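Local coordinates for protein phosphodiesterase (Salpingoeca rosetta, PDB 7CJ3) that belongs to the bacteriorhodopsin-like membrane proteins and holds retinal in a pocket inside its bundle of transmembrane helices, at residues B[37-42]-B[113-118]; B[104-109]-B[128-133]; B[119-124]-B[242-247]; B[148-153]-B[214-219]. One frame throughout, in Å; residues are numbered along the deposited sequence.

Interaction 1 of 4, residues B[37-42]-B[113-118]; sequences GSLIFF and NLYFLV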
loop_
_atom_site.group_PDB
_atom_site.type_symbol
_atom_site.label_atom_id
_atom_site.label_comp_id
_atom_site.label_asym_id
_atom_site.label_seq_id
_atom_site.Cartn_x
_atom_site.Cartn_y
_atom_site.Cartn_z
ATOM N N GLY B 37 22.144 -0.352 -13.764
ATOM C CA GLY B 37 23.263 0.259 -14.498
ATOM C C GLY B 37 23.096 0.071 -15.995
ATOM O O GLY B 37 22.914 1.086 -16.748
ATOM N N SER B 38 23.113 -1.189 -16.426
ATOM C CA SER B 38 23.227 -1.524 -17.865
ATOM C C SER B 38 21.964 -1.074 -18.589
ATOM O O SER B 38 22.099 -0.566 -19.716
ATOM C CB SER B 38 23.525 -2.965 -18.036
ATOM O OG SER B 38 23.549 -3.583 -16.751
ATOM N N LEU B 39 20.802 -1.184 -17.930
ATOM C CA LEU B 39 19.478 -0.730 -18.473
ATOM C C LEU B 39 19.481 0.791 -18.718
ATOM O O LEU B 39 18.877 1.246 -19.717
ATOM C CB LEU B 39 18.368 -1.164 -17.512
ATOM C CG LEU B 39 18.024 -2.654 -17.559
ATOM C CD1 LEU B 39 16.821 -2.954 -16.680
ATOM C CD2 LEU B 39 17.764 -3.116 -18.987
ATOM N N ILE B 40 20.188 1.566 -17.885
ATOM C CA ILE B 40 20.342 3.038 -18.093
ATOM C C ILE B 40 21.246 3.296 -19.307
ATOM O O ILE B 40 20.851 4.126 -20.188
ATOM C CB ILE B 40 20.865 3.726 -16.817
ATOM C CG1 ILE B 40 19.736 3.799 -15.774
ATOM C CG2 ILE B 40 21.406 5.133 -17.120
ATOM C CD1 ILE B 40 20.170 4.204 -14.395
ATOM N N PHE B 41 22.409 2.633 -19.330
ATOM C CA PHE B 41 23.492 2.864 -20.320
ATOM C C PHE B 41 22.969 2.517 -21.718
ATOM O O PHE B 41 23.222 3.302 -22.657
ATOM C CB PHE B 41 24.761 2.099 -19.915
ATOM C CG PHE B 41 25.303 2.435 -18.533
ATOM C CD1 PHE B 41 26.133 1.575 -17.828
ATOM C CD2 PHE B 41 24.973 3.650 -17.932
ATOM C CE1 PHE B 41 26.604 1.918 -16.565
ATOM C CE2 PHE B 41 25.441 3.983 -16.677
ATOM C CZ PHE B 41 26.251 3.119 -15.988
ATOM N N PHE B 42 22.177 1.440 -21.853
ATOM C CA PHE B 42 21.686 0.946 -23.172
ATOM C C PHE B 42 20.286 1.484 -23.513
ATOM O O PHE B 42 19.768 1.124 -24.548
ATOM C CB PHE B 42 21.760 -0.578 -23.221
ATOM C CG PHE B 42 23.158 -1.142 -23.261
ATOM C CD1 PHE B 42 23.988 -0.896 -24.348
ATOM C CD2 PHE B 42 23.627 -1.969 -22.247
ATOM C CE1 PHE B 42 25.270 -1.427 -24.401
ATOM C CE2 PHE B 42 24.898 -2.520 -22.307
ATOM C CZ PHE B 42 25.721 -2.240 -23.380
ATOM N N ASN B 113 14.696 6.399 -17.995
ATOM C CA ASN B 113 14.744 5.788 -19.353
ATOM C C ASN B 113 15.541 4.483 -19.239
ATOM O O ASN B 113 16.791 4.558 -19.053
ATOM C CB ASN B 113 15.360 6.732 -20.385
ATOM C CG ASN B 113 14.622 8.043 -20.463
ATOM O OD1 ASN B 113 13.511 8.112 -20.957
ATOM N ND2 ASN B 113 15.210 9.096 -19.931
ATOM N N LEU B 114 14.827 3.351 -19.305
ATOM C CA LEU B 114 15.408 1.994 -19.181
ATOM C C LEU B 114 15.219 1.248 -20.506
ATOM O O LEU B 114 14.132 1.293 -21.083
ATOM C CB LEU B 114 14.767 1.255 -18.005
ATOM C CG LEU B 114 14.949 1.899 -16.633
ATOM C CD1 LEU B 114 14.170 1.117 -15.578
ATOM C CD2 LEU B 114 16.416 1.969 -16.243
ATOM N N TYR B 115 16.294 0.612 -20.965
ATOM C CA TYR B 115 16.331 -0.321 -22.113
ATOM C C TYR B 115 15.266 -1.390 -21.887
ATOM O O TYR B 115 15.121 -1.903 -20.741
ATOM C CB TYR B 115 17.709 -0.973 -22.241
ATOM C CG TYR B 115 17.801 -1.973 -23.357
ATOM C CD1 TYR B 115 17.522 -1.605 -24.662
ATOM C CD2 TYR B 115 18.137 -3.284 -23.098
ATOM C CE1 TYR B 115 17.607 -2.516 -25.698
ATOM C CE2 TYR B 115 18.234 -4.217 -24.117
ATOM C CZ TYR B 115 17.981 -3.826 -25.419
ATOM O OH TYR B 115 18.093 -4.745 -26.422
ATOM N N PHE B 116 14.539 -1.697 -22.967
ATOM C CA PHE B 116 13.378 -2.625 -23.005
ATOM C C PHE B 116 13.334 -3.306 -24.376
ATOM O O PHE B 116 13.900 -2.778 -25.355
ATOM C CB PHE B 116 12.087 -1.861 -22.683
ATOM C CG PHE B 116 11.677 -0.846 -23.713
ATOM C CD1 PHE B 116 12.113 0.456 -23.630
ATOM C CD2 PHE B 116 10.840 -1.193 -24.768
ATOM C CE1 PHE B 116 11.689 1.412 -24.550
ATOM C CE2 PHE B 116 10.438 -0.253 -25.706
ATOM C CZ PHE B 116 10.863 1.052 -25.594
ATOM N N LEU B 117 12.687 -4.467 -24.428
ATOM C CA LEU B 117 12.499 -5.248 -25.673
ATOM C C LEU B 117 11.124 -4.903 -26.223
ATOM O O LEU B 117 10.302 -4.397 -25.450
ATOM C CB LEU B 117 12.657 -6.743 -25.364
ATOM C CG LEU B 117 14.100 -7.268 -25.295
ATOM C CD1 LEU B 117 15.079 -6.224 -24.800
ATOM C CD2 LEU B 117 14.197 -8.503 -24.412
ATOM N N VAL B 118 10.921 -5.115 -27.523
ATOM C CA VAL B 118 9.585 -5.056 -28.185
ATOM C C VAL B 118 9.198 -6.501 -28.522
ATOM O O VAL B 118 10.048 -7.209 -29.134
ATOM C CB VAL B 118 9.642 -4.126 -29.410
ATOM C CG1 VAL B 118 8.314 -4.003 -30.098
ATOM C CG2 VAL B 118 10.148 -2.753 -29.015
#
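The carbonyl oxygen of Leu-39, in the last turn of helix 17-41, takes the backbone N-H of Tyr-115 in a nearly straight hydrogen bond: Tyr-115 N lies 2.9 Å from Leu-39 O, with 174° at the hydrogen. The same oxygen also receives a CA-H...O contact from Leu-114, whose CA is 3.6 Å away, so two successive residues of 113-118 close on one helix-end carbonyl.

Apolar branches fill in around this point. Leu-114 sends CD2 between two helix residues, 3.8 Å from Ile-40 CG1 and 3.9 Å from Leu-39 CB. From Leu-39 itself, CD2 lies against Tyr-115, 3.9 Å from its CB, and sits at the edge of the tyrosine ring, near its plane; the two side chains are roughly perpendicular. With chi1 at 178°, Tyr-115 CG points opposite its backbone N, and the ring runs on past the end of the helix, where CD1 comes 3.5 Å from Phe-42 O. Phe-42 CB packs on Tyr-115 CB at 4.2 Å, while its ring heads off elsewhere.

Behind the pair, Met-129 of helix 128-149 touches both Leu-39 and Leu-114, and a bound OLC molecule touches Tyr-115. The carbonyls of a last helical turn lack an N-H of the next turn, and here an extended segment supplies one from outside. The chemistry is thus a single directional backbone bond surrounded by aliphatic carbons of Leu-39, Ile-40 and Leu-114, joining the end of helix 17-41 to the connection that leads into strand 117-118.

Interaction 2 of 4, residues B[104-109]-B[128-133]; sequences ISYLSM and LMRYAE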
loop_
_atom_site.group_PDB
_atom_site.type_symbol
_atom_site.label_atom_id
_atom_site.label_comp_id
_atom_site.label_asym_id
_atom_site.label_seq_id
_atom_site.Cartn_x
_atom_site.Cartn_y
_atom_site.Cartn_z
ATOM N N ILE B 104 12.306 0.024 -5.295
ATOM C CA ILE B 104 13.251 0.798 -6.155
ATOM C C ILE B 104 13.127 0.363 -7.619
ATOM O O ILE B 104 13.357 1.247 -8.481
ATOM C CB ILE B 104 14.707 0.748 -5.674
ATOM C CG1 ILE B 104 15.247 -0.686 -5.615
ATOM C CG2 ILE B 104 14.835 1.466 -4.345
ATOM C CD1 ILE B 104 16.675 -0.822 -5.059
ATOM N N SER B 105 12.792 -0.907 -7.913
ATOM C CA SER B 105 12.642 -1.336 -9.329
ATOM C C SER B 105 11.478 -0.532 -9.907
ATOM O O SER B 105 11.603 0.022 -11.022
ATOM C CB SER B 105 12.479 -2.819 -9.522
ATOM O OG SER B 105 12.982 -3.533 -8.404
ATOM N N TYR B 106 10.395 -0.408 -9.151
ATOM C CA TYR B 106 9.186 0.286 -9.660
ATOM C C TYR B 106 9.464 1.794 -9.748
ATOM O O TYR B 106 9.035 2.377 -10.758
ATOM C CB TYR B 106 7.968 -0.136 -8.835
ATOM C CG TYR B 106 7.346 -1.426 -9.313
ATOM C CD1 TYR B 106 6.631 -1.475 -10.501
ATOM C CD2 TYR B 106 7.449 -2.595 -8.571
ATOM C CE1 TYR B 106 6.036 -2.652 -10.940
ATOM C CE2 TYR B 106 6.861 -3.783 -9.001
ATOM C CZ TYR B 106 6.142 -3.820 -10.193
ATOM O OH TYR B 106 5.578 -4.997 -10.627
ATOM N N LEU B 107 10.193 2.385 -8.784
ATOM C CA LEU B 107 10.596 3.823 -8.818
ATOM C C LEU B 107 11.347 4.092 -10.124
ATOM O O LEU B 107 11.039 5.099 -10.775
ATOM C CB LEU B 107 11.477 4.174 -7.610
ATOM C CG LEU B 107 12.019 5.610 -7.575
ATOM C CD1 LEU B 107 10.924 6.646 -7.701
ATOM C CD2 LEU B 107 12.754 5.903 -6.284
ATOM N N SER B 108 12.281 3.200 -10.461
ATOM C CA SER B 108 13.141 3.213 -11.676
ATOM C C SER B 108 12.291 3.272 -12.951
ATOM O O SER B 108 12.501 4.169 -13.797
ATOM C CB SER B 108 14.041 1.996 -11.634
ATOM O OG SER B 108 14.959 2.097 -10.564
ATOM N N MET B 109 11.329 2.357 -13.056
ATOM C CA MET B 109 10.403 2.218 -14.205
ATOM C C MET B 109 9.589 3.499 -14.431
ATOM O O MET B 109 9.433 3.901 -15.615
ATOM C CB MET B 109 9.512 0.993 -13.996
ATOM C CG MET B 109 10.325 -0.322 -14.211
ATOM S SD MET B 109 9.420 -1.834 -13.951
ATOM C CE MET B 109 8.085 -1.672 -15.113
ATOM N N LEU B 128 12.544 -5.343 -18.784
ATOM C CA LEU B 128 13.616 -6.235 -18.268
ATOM C C LEU B 128 13.845 -5.971 -16.771
ATOM O O LEU B 128 14.306 -6.881 -16.031
ATOM C CB LEU B 128 14.860 -5.948 -19.105
ATOM C CG LEU B 128 14.773 -6.445 -20.556
ATOM C CD1 LEU B 128 15.810 -5.760 -21.451
ATOM C CD2 LEU B 128 14.931 -7.963 -20.605
ATOM N N MET B 129 13.491 -4.772 -16.316
ATOM C CA MET B 129 13.600 -4.373 -14.884
ATOM C C MET B 129 12.588 -5.163 -14.038
ATOM O O MET B 129 12.997 -5.703 -12.998
ATOM C CB MET B 129 13.402 -2.864 -14.704
ATOM C CG MET B 129 13.605 -2.391 -13.277
ATOM S SD MET B 129 15.290 -2.545 -12.650
ATOM C CE MET B 129 15.908 -0.977 -13.260
ATOM N N ARG B 130 11.337 -5.287 -14.484
ATOM C CA ARG B 130 10.343 -6.144 -13.782
ATOM C C ARG B 130 10.881 -7.580 -13.734
ATOM O O ARG B 130 10.950 -8.133 -12.612
ATOM C CB ARG B 130 8.947 -6.075 -14.387
ATOM C CG ARG B 130 7.898 -6.771 -13.523
ATOM C CD ARG B 130 6.468 -6.360 -13.874
ATOM N NE ARG B 130 6.236 -6.406 -15.312
ATOM C CZ ARG B 130 5.392 -5.616 -15.981
ATOM N NH1 ARG B 130 4.625 -4.729 -15.348
ATOM N NH2 ARG B 130 5.292 -5.735 -17.290
ATOM N N TYR B 131 11.304 -8.135 -14.872
ATOM C CA TYR B 131 11.892 -9.500 -14.931
ATOM C C TYR B 131 13.104 -9.585 -13.981
ATOM O O TYR B 131 13.168 -10.560 -13.199
ATOM C CB TYR B 131 12.211 -9.893 -16.380
ATOM C CG TYR B 131 11.030 -10.403 -17.169
ATOM C CD1 TYR B 131 10.495 -11.680 -16.934
ATOM C CD2 TYR B 131 10.454 -9.642 -18.178
ATOM C CE1 TYR B 131 9.416 -12.167 -17.654
ATOM C CE2 TYR B 131 9.381 -10.118 -18.922
ATOM C CZ TYR B 131 8.857 -11.382 -18.661
ATOM O OH TYR B 131 7.800 -11.851 -19.402
ATOM N N ALA B 132 13.987 -8.582 -13.971
ATOM C CA ALA B 132 15.149 -8.518 -13.052
ATOM C C ALA B 132 14.717 -8.573 -11.590
ATOM O O ALA B 132 15.250 -9.380 -10.840
ATOM C CB ALA B 132 15.950 -7.267 -13.318
ATOM N N GLU B 133 13.805 -7.700 -11.183
ATOM C CA GLU B 133 13.158 -7.740 -9.844
ATOM C C GLU B 133 12.660 -9.165 -9.502
ATOM O O GLU B 133 12.994 -9.699 -8.416
ATOM C CB GLU B 133 11.973 -6.777 -9.858
ATOM C CG GLU B 133 11.220 -6.762 -8.546
ATOM C CD GLU B 133 9.704 -6.753 -8.663
ATOM O OE1 GLU B 133 9.182 -6.161 -9.634
ATOM O OE2 GLU B 133 9.052 -7.348 -7.775
HETATM O O HOH W 1 3.883 -4.846 -12.870
#
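Met-109 and Met-129 run alongside each other, pointing opposite ways, at the packed side of this antiparallel helix pair, their CG atoms 4.0 Å apart. The axes of segments 104-109 and 128-133 approach to 9.7 Å, at 177°. Met-129 starts with CG anti to the backbone N (chi1 -176°) and then bends twice: CG lies 3.9 Å from Ser-105 CB, and the terminal CE curls back to 3.9 Å from Ser-108 CB. Ser-105 completes this side, its OG set 3.7 Å from Glu-133 CG while bonding to Val-101 O in its own helix.

The other side is polar and more loosely joined, though still buried. Tyr-106 CE2 comes within 3.4 Å of Glu-133 OE1, the ring and carboxylate planes 60° apart. The tyrosine hydroxyl reaches Arg-130 through a water lying at the ring edge, in plane: the water donates to Tyr-106 OH at 2.8 Å and accepts from Arg-130 NH1 at 2.6 Å. Tyr-106 OH is also bonded to Asp-261, and Arg-130 NH1 makes a salt bridge with Glu-254, so this linkage continues into helix 250-277. Glu-133 OE2 has a weak bond to Lys-265 there as well, close to retinal.

Helices 86-111 and 128-149 therefore meet with Trp-32 and Met-36 of helix 17-41 packed beside the serine and methionine side, Tyr-62 of helix 58-81 against Tyr-106 and Met-109, and helix 250-277 taking up the polar side.

Interaction 3 of 4, residues B[119-124]-B[242-247]; sequences DSTQGN and LRRQGY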
loop_
_atom_site.group_PDB
_atom_site.type_symbol
_atom_site.label_atom_id
_atom_site.label_comp_id
_atom_site.label_asym_id
_atom_site.label_seq_id
_atom_site.Cartn_x
_atom_site.Cartn_y
_atom_site.Cartn_z
ATOM N N ASP B 119 8.012 -6.942 -28.063
ATOM C CA ASP B 119 7.530 -8.357 -28.164
ATOM C C ASP B 119 7.049 -8.617 -29.609
ATOM O O ASP B 119 6.667 -7.618 -30.315
ATOM C CB ASP B 119 6.560 -8.724 -27.030
ATOM C CG ASP B 119 5.152 -8.100 -27.021
ATOM O OD1 ASP B 119 4.758 -7.421 -28.003
ATOM O OD2 ASP B 119 4.438 -8.329 -26.008
ATOM N N SER B 120 7.156 -9.890 -30.043
ATOM C CA SER B 120 6.825 -10.405 -31.402
ATOM C C SER B 120 5.315 -10.323 -31.641
ATOM O O SER B 120 4.914 -10.043 -32.791
ATOM C CB SER B 120 7.276 -11.839 -31.589
ATOM O OG SER B 120 8.547 -12.089 -30.998
ATOM N N THR B 121 4.507 -10.581 -30.609
ATOM C CA THR B 121 3.041 -10.749 -30.734
ATOM C C THR B 121 2.368 -9.400 -31.005
ATOM O O THR B 121 1.483 -9.371 -31.846
ATOM C CB THR B 121 2.481 -11.519 -29.535
ATOM O OG1 THR B 121 2.883 -10.894 -28.317
ATOM C CG2 THR B 121 2.957 -12.956 -29.549
ATOM N N GLN B 122 2.755 -8.323 -30.334
ATOM C CA GLN B 122 2.038 -7.007 -30.436
ATOM C C GLN B 122 3.015 -5.847 -30.661
ATOM O O GLN B 122 2.549 -4.765 -30.992
ATOM C CB GLN B 122 1.222 -6.730 -29.168
ATOM C CG GLN B 122 -0.062 -7.537 -29.076
ATOM C CD GLN B 122 0.109 -8.906 -28.485
ATOM O OE1 GLN B 122 0.968 -9.150 -27.634
ATOM N NE2 GLN B 122 -0.759 -9.810 -28.913
ATOM N N GLY B 123 4.320 -6.060 -30.494
ATOM C CA GLY B 123 5.292 -4.958 -30.466
ATOM C C GLY B 123 5.120 -4.100 -29.218
ATOM O O GLY B 123 5.448 -2.894 -29.268
ATOM N N ASN B 124 4.618 -4.712 -28.139
ATOM C CA ASN B 124 4.462 -4.118 -26.788
ATOM C C ASN B 124 5.818 -4.165 -26.112
ATOM O O ASN B 124 6.652 -4.994 -26.454
ATOM C CB ASN B 124 3.413 -4.860 -25.941
ATOM C CG ASN B 124 1.982 -4.427 -26.214
ATOM O OD1 ASN B 124 1.750 -3.420 -26.866
ATOM N ND2 ASN B 124 1.017 -5.176 -25.724
ATOM N N LEU B 242 -3.311 -13.728 -21.713
ATOM C CA LEU B 242 -4.466 -12.909 -22.168
ATOM C C LEU B 242 -4.006 -11.712 -23.002
ATOM O O LEU B 242 -4.764 -11.304 -23.906
ATOM C CB LEU B 242 -5.234 -12.419 -20.942
ATOM C CG LEU B 242 -6.100 -13.479 -20.262
ATOM C CD1 LEU B 242 -6.606 -13.002 -18.907
ATOM C CD2 LEU B 242 -7.265 -13.857 -21.158
ATOM N N ARG B 243 -2.845 -11.124 -22.686
ATOM C CA ARG B 243 -2.360 -9.926 -23.410
ATOM C C ARG B 243 -1.732 -10.359 -24.745
ATOM O O ARG B 243 -2.049 -9.739 -25.794
ATOM C CB ARG B 243 -1.403 -9.133 -22.531
ATOM C CG ARG B 243 -0.989 -7.815 -23.170
ATOM C CD ARG B 243 -0.196 -6.936 -22.232
ATOM N NE ARG B 243 0.895 -7.603 -21.535
ATOM C CZ ARG B 243 1.448 -7.196 -20.394
ATOM N NH1 ARG B 243 1.026 -6.110 -19.773
ATOM N NH2 ARG B 243 2.423 -7.918 -19.865
ATOM N N ARG B 244 -0.901 -11.400 -24.725
ATOM C CA ARG B 244 -0.210 -11.902 -25.937
ATOM C C ARG B 244 -1.223 -12.321 -27.014
ATOM O O ARG B 244 -0.840 -12.307 -28.212
ATOM C CB ARG B 244 0.704 -13.079 -25.584
ATOM C CG ARG B 244 2.128 -12.659 -25.255
ATOM C CD ARG B 244 3.089 -13.791 -25.002
ATOM N NE ARG B 244 3.919 -13.576 -23.846
ATOM C CZ ARG B 244 5.079 -14.198 -23.594
ATOM N NH1 ARG B 244 5.572 -15.101 -24.429
ATOM N NH2 ARG B 244 5.764 -13.891 -22.502
ATOM N N GLN B 245 -2.435 -12.724 -26.611
ATOM C CA GLN B 245 -3.491 -13.280 -27.514
ATOM C C GLN B 245 -4.385 -12.150 -28.042
ATOM O O GLN B 245 -5.036 -12.354 -29.052
ATOM C CB GLN B 245 -4.328 -14.322 -26.771
ATOM C CG GLN B 245 -3.535 -15.511 -26.245
ATOM C CD GLN B 245 -3.049 -16.441 -27.328
ATOM O OE1 GLN B 245 -2.084 -17.181 -27.165
ATOM N NE2 GLN B 245 -3.728 -16.429 -28.467
ATOM N N GLY B 246 -4.412 -11.000 -27.375
ATOM C CA GLY B 246 -5.115 -9.800 -27.853
ATOM C C GLY B 246 -6.415 -9.551 -27.127
ATOM O O GLY B 246 -7.163 -8.701 -27.608
ATOM N N TYR B 247 -6.633 -10.204 -25.979
ATOM C CA TYR B 247 -7.908 -10.203 -25.207
ATOM C C TYR B 247 -7.973 -9.053 -24.187
ATOM O O TYR B 247 -9.093 -8.662 -23.851
ATOM C CB TYR B 247 -8.100 -11.557 -24.524
ATOM C CG TYR B 247 -8.245 -12.717 -25.479
ATOM C CD1 TYR B 247 -8.989 -12.607 -26.648
ATOM C CD2 TYR B 247 -7.686 -13.953 -25.178
ATOM C CE1 TYR B 247 -9.140 -13.681 -27.511
ATOM C CE2 TYR B 247 -7.853 -15.048 -26.021
ATOM C CZ TYR B 247 -8.568 -14.904 -27.199
ATOM O OH TYR B 247 -8.710 -15.957 -28.055
#
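Gln-122, in the turn that joins strands 117-118 and 125-126 of a beta hairpin, reaches over to Arg-244 at the C-terminal end of helix 235-245. That helix closes with a Schellman motif, in which Gly-246 takes positive phi.

From CB, which has no near neighbour across the contact, the chain of Gln-122 runs to CG and then bends (chi2 85°), swinging the amide onto the last helical turn. Its CD sits 3.5 Å from both Arg-243 O and Arg-244 O. On one branch, OE1 faces Arg-244 CA and accepts a hydrogen bond from Thr-121 OG1 at 2.7 Å, which fixes how the amide is turned. On the other, NE2 donates to Arg-244 O at 2.6 Å, with 169° at the hydrogen. The acceptor lies in the plane of the Gln-122 amide, yet NE2 stands well above the carbonyl plane, 68° out of it.

Beside it, Thr-121 OG1 rests 3.6 Å from Arg-244 CG. The guanidinium of Arg-244 goes on to Ser-173 and Gly-170, and that of Arg-243 forms salt bridges with Glu-240 and Glu-254. Across the contact, Asn-124 ND2 lies 4.1 Å from Arg-243 CD, in its aliphatic part.

An Asx motif braces the turn, together with the backbone bond from Asp-119 N to Asn-124 O: Asp-119 OD1 accepts Gln-122 N at 3.2 Å and Asn-124 N at 2.7 Å, the two donors coming from opposite faces of the carboxylate.

Interaction 4 of 4, residues B[148-153]-B[214-219]; sequences ASRADR and PPPLPR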
loop_
_atom_site.group_PDB
_atom_site.type_symbol
_atom_site.label_atom_id
_atom_site.label_comp_id
_atom_site.label_asym_id
_atom_site.label_seq_id
_atom_site.Cartn_x
_atom_site.Cartn_y
_atom_site.Cartn_z
ATOM N N ALA B 148 10.310 -21.158 6.811
ATOM C CA ALA B 148 8.966 -21.251 7.439
ATOM C C ALA B 148 8.575 -22.718 7.653
ATOM O O ALA B 148 7.911 -22.999 8.669
ATOM C CB ALA B 148 7.937 -20.544 6.593
ATOM N N SER B 149 8.987 -23.612 6.746
ATOM C CA SER B 149 8.538 -25.021 6.693
ATOM C C SER B 149 9.661 -26.017 7.058
ATOM O O SER B 149 9.411 -27.237 6.950
ATOM C CB SER B 149 7.944 -25.299 5.316
ATOM O OG SER B 149 8.912 -25.214 4.263
ATOM N N ARG B 150 10.846 -25.535 7.463
ATOM C CA ARG B 150 12.033 -26.366 7.814
ATOM C C ARG B 150 12.214 -27.470 6.773
ATOM O O ARG B 150 12.324 -28.639 7.158
ATOM C CB ARG B 150 11.861 -26.970 9.217
ATOM C CG ARG B 150 11.487 -25.967 10.301
ATOM C CD ARG B 150 12.609 -25.110 10.834
ATOM N NE ARG B 150 12.123 -24.468 12.029
ATOM C CZ ARG B 150 12.867 -23.817 12.915
ATOM N NH1 ARG B 150 14.163 -23.669 12.708
ATOM N NH2 ARG B 150 12.323 -23.253 13.981
ATOM N N ALA B 151 12.227 -27.126 5.486
ATOM C CA ALA B 151 12.311 -28.081 4.353
ATOM C C ALA B 151 13.762 -28.492 4.126
ATOM O O ALA B 151 14.664 -27.791 4.655
ATOM C CB ALA B 151 11.761 -27.447 3.109
ATOM N N ASP B 152 13.971 -29.563 3.348
ATOM C CA ASP B 152 15.324 -29.998 2.901
ATOM C C ASP B 152 15.874 -28.901 1.974
ATOM O O ASP B 152 15.129 -28.426 1.087
ATOM C CB ASP B 152 15.307 -31.423 2.324
ATOM C CG ASP B 152 15.693 -32.527 3.316
ATOM O OD1 ASP B 152 15.504 -32.332 4.550
ATOM O OD2 ASP B 152 16.191 -33.591 2.862
ATOM N N ARG B 153 17.128 -28.503 2.200
ATOM C CA ARG B 153 17.803 -27.358 1.519
ATOM C C ARG B 153 17.888 -27.622 0.001
ATOM O O ARG B 153 17.737 -26.649 -0.776
ATOM C CB ARG B 153 19.158 -27.081 2.184
ATOM C CG ARG B 153 19.075 -26.428 3.564
ATOM C CD ARG B 153 18.427 -27.192 4.719
ATOM N NE ARG B 153 19.062 -28.479 5.021
ATOM C CZ ARG B 153 18.729 -29.288 6.022
ATOM N NH1 ARG B 153 17.770 -28.950 6.868
ATOM N NH2 ARG B 153 19.370 -30.433 6.190
ATOM N N PRO B 214 9.992 -28.688 14.832
ATOM C CA PRO B 214 8.748 -27.922 14.792
ATOM C C PRO B 214 8.893 -26.674 13.925
ATOM O O PRO B 214 9.905 -25.982 14.014
ATOM C CB PRO B 214 8.466 -27.542 16.259
ATOM C CG PRO B 214 9.276 -28.531 17.073
ATOM C CD PRO B 214 10.482 -28.851 16.212
ATOM N N PRO B 215 7.893 -26.345 13.070
ATOM C CA PRO B 215 7.968 -25.143 12.238
ATOM C C PRO B 215 7.837 -23.882 13.089
ATOM O O PRO B 215 7.200 -23.912 14.142
ATOM C CB PRO B 215 6.801 -25.319 11.257
ATOM C CG PRO B 215 5.792 -26.173 12.014
ATOM C CD PRO B 215 6.627 -27.080 12.894
ATOM N N PRO B 216 8.447 -22.739 12.684
ATOM C CA PRO B 216 8.335 -21.493 13.447
ATOM C C PRO B 216 6.955 -20.827 13.369
ATOM O O PRO B 216 6.736 -19.874 14.097
ATOM C CB PRO B 216 9.394 -20.575 12.818
ATOM C CG PRO B 216 9.622 -21.124 11.412
ATOM C CD PRO B 216 9.312 -22.600 11.499
ATOM N N LEU B 217 6.075 -21.317 12.483
ATOM C CA LEU B 217 4.676 -20.831 12.315
ATOM C C LEU B 217 3.712 -21.959 12.669
ATOM O O LEU B 217 4.009 -23.136 12.444
ATOM C CB LEU B 217 4.460 -20.344 10.873
ATOM C CG LEU B 217 5.491 -19.358 10.328
ATOM C CD1 LEU B 217 5.153 -18.931 8.900
ATOM C CD2 LEU B 217 5.564 -18.138 11.220
ATOM N N PRO B 218 2.517 -21.623 13.208
ATOM C CA PRO B 218 1.480 -22.621 13.446
ATOM C C PRO B 218 0.931 -23.202 12.130
ATOM O O PRO B 218 1.102 -22.614 11.046
ATOM C CB PRO B 218 0.395 -21.853 14.225
ATOM C CG PRO B 218 0.588 -20.413 13.821
ATOM C CD PRO B 218 2.073 -20.266 13.564
ATOM N N ARG B 219 0.269 -24.354 12.277
ATOM C CA ARG B 219 -0.322 -25.186 11.209
ATOM C C ARG B 219 -1.183 -24.305 10.295
ATOM O O ARG B 219 -1.008 -24.376 9.071
ATOM C CB ARG B 219 -1.121 -26.315 11.875
ATOM C CG ARG B 219 -1.242 -27.569 11.025
ATOM C CD ARG B 219 -2.137 -28.638 11.590
ATOM N NE ARG B 219 -2.430 -29.586 10.517
ATOM C CZ ARG B 219 -3.444 -29.487 9.665
ATOM N NH1 ARG B 219 -4.312 -28.487 9.748
ATOM N NH2 ARG B 219 -3.581 -30.408 8.733
#
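Ala-148, near the end of helix 128-149, meets the proline-rich loop with both its methyl and its carbonyl. The CB packs against Leu-217 CD1 at 4.0 Å, while the carbonyl O faces proline ring carbons, 3.2 Å from Pro-216 CD and 3.6 Å from Pro-215 CB. Next, Ser-149 turns its side chain away, toward Met-202 and Ala-206 of helix 178-207, and bonds back to Cys-145 O.

Arg-150 leaves the helix with positive phi (44°) in a Schellman motif, and this breaks the path of the chain. With CG anti to the carbonyl carbon (chi1 -51°) and a bend at chi2, its side chain comes back along the prolines: CG lies 4.1 Å from Pro-215 CA and NE 3.4 Å from Pro-216 CD. A weak hydrogen bond runs from Arg-150 NE to Pro-214 O, 3.3 Å long with only 127° at the hydrogen.

Leu-217 also packs on helices 219-233 and 250-277. Proline nitrogens have no hydrogen to donate, so Pro-215 and Pro-216 cannot offer an N-H to the Ala-148 carbonyl, which simply lies against their ring carbons, and the contact rests mainly on packing with one weak polar bond.

Overall arrangement
Interactions 1 and 2 adjoin, centres 11 Å apart: Leu-114 CD1 lies 3.6 Å from Met-129 CE, and Leu-117 CD1 lies 3.5 Å from Leu-128 CD1. Interaction 3 continues from interaction 1 through the hairpin, Val-118 CG1 sitting 3.2 Å from Gly-123 O. These three lie toward one end of the bundle. Interaction 4 is on the opposite side of the chain's centre from all of them, its centre 31 Å from that of interaction 2, yet both use helix 128-149. Retinal touches Tyr-131 and lies about 4 Å from the side chain of Glu-133 in interaction 2, and about 5 Å from that of Arg-244 in interaction 3. Both contacts reach Glu-254, through Arg-130 and Arg-243.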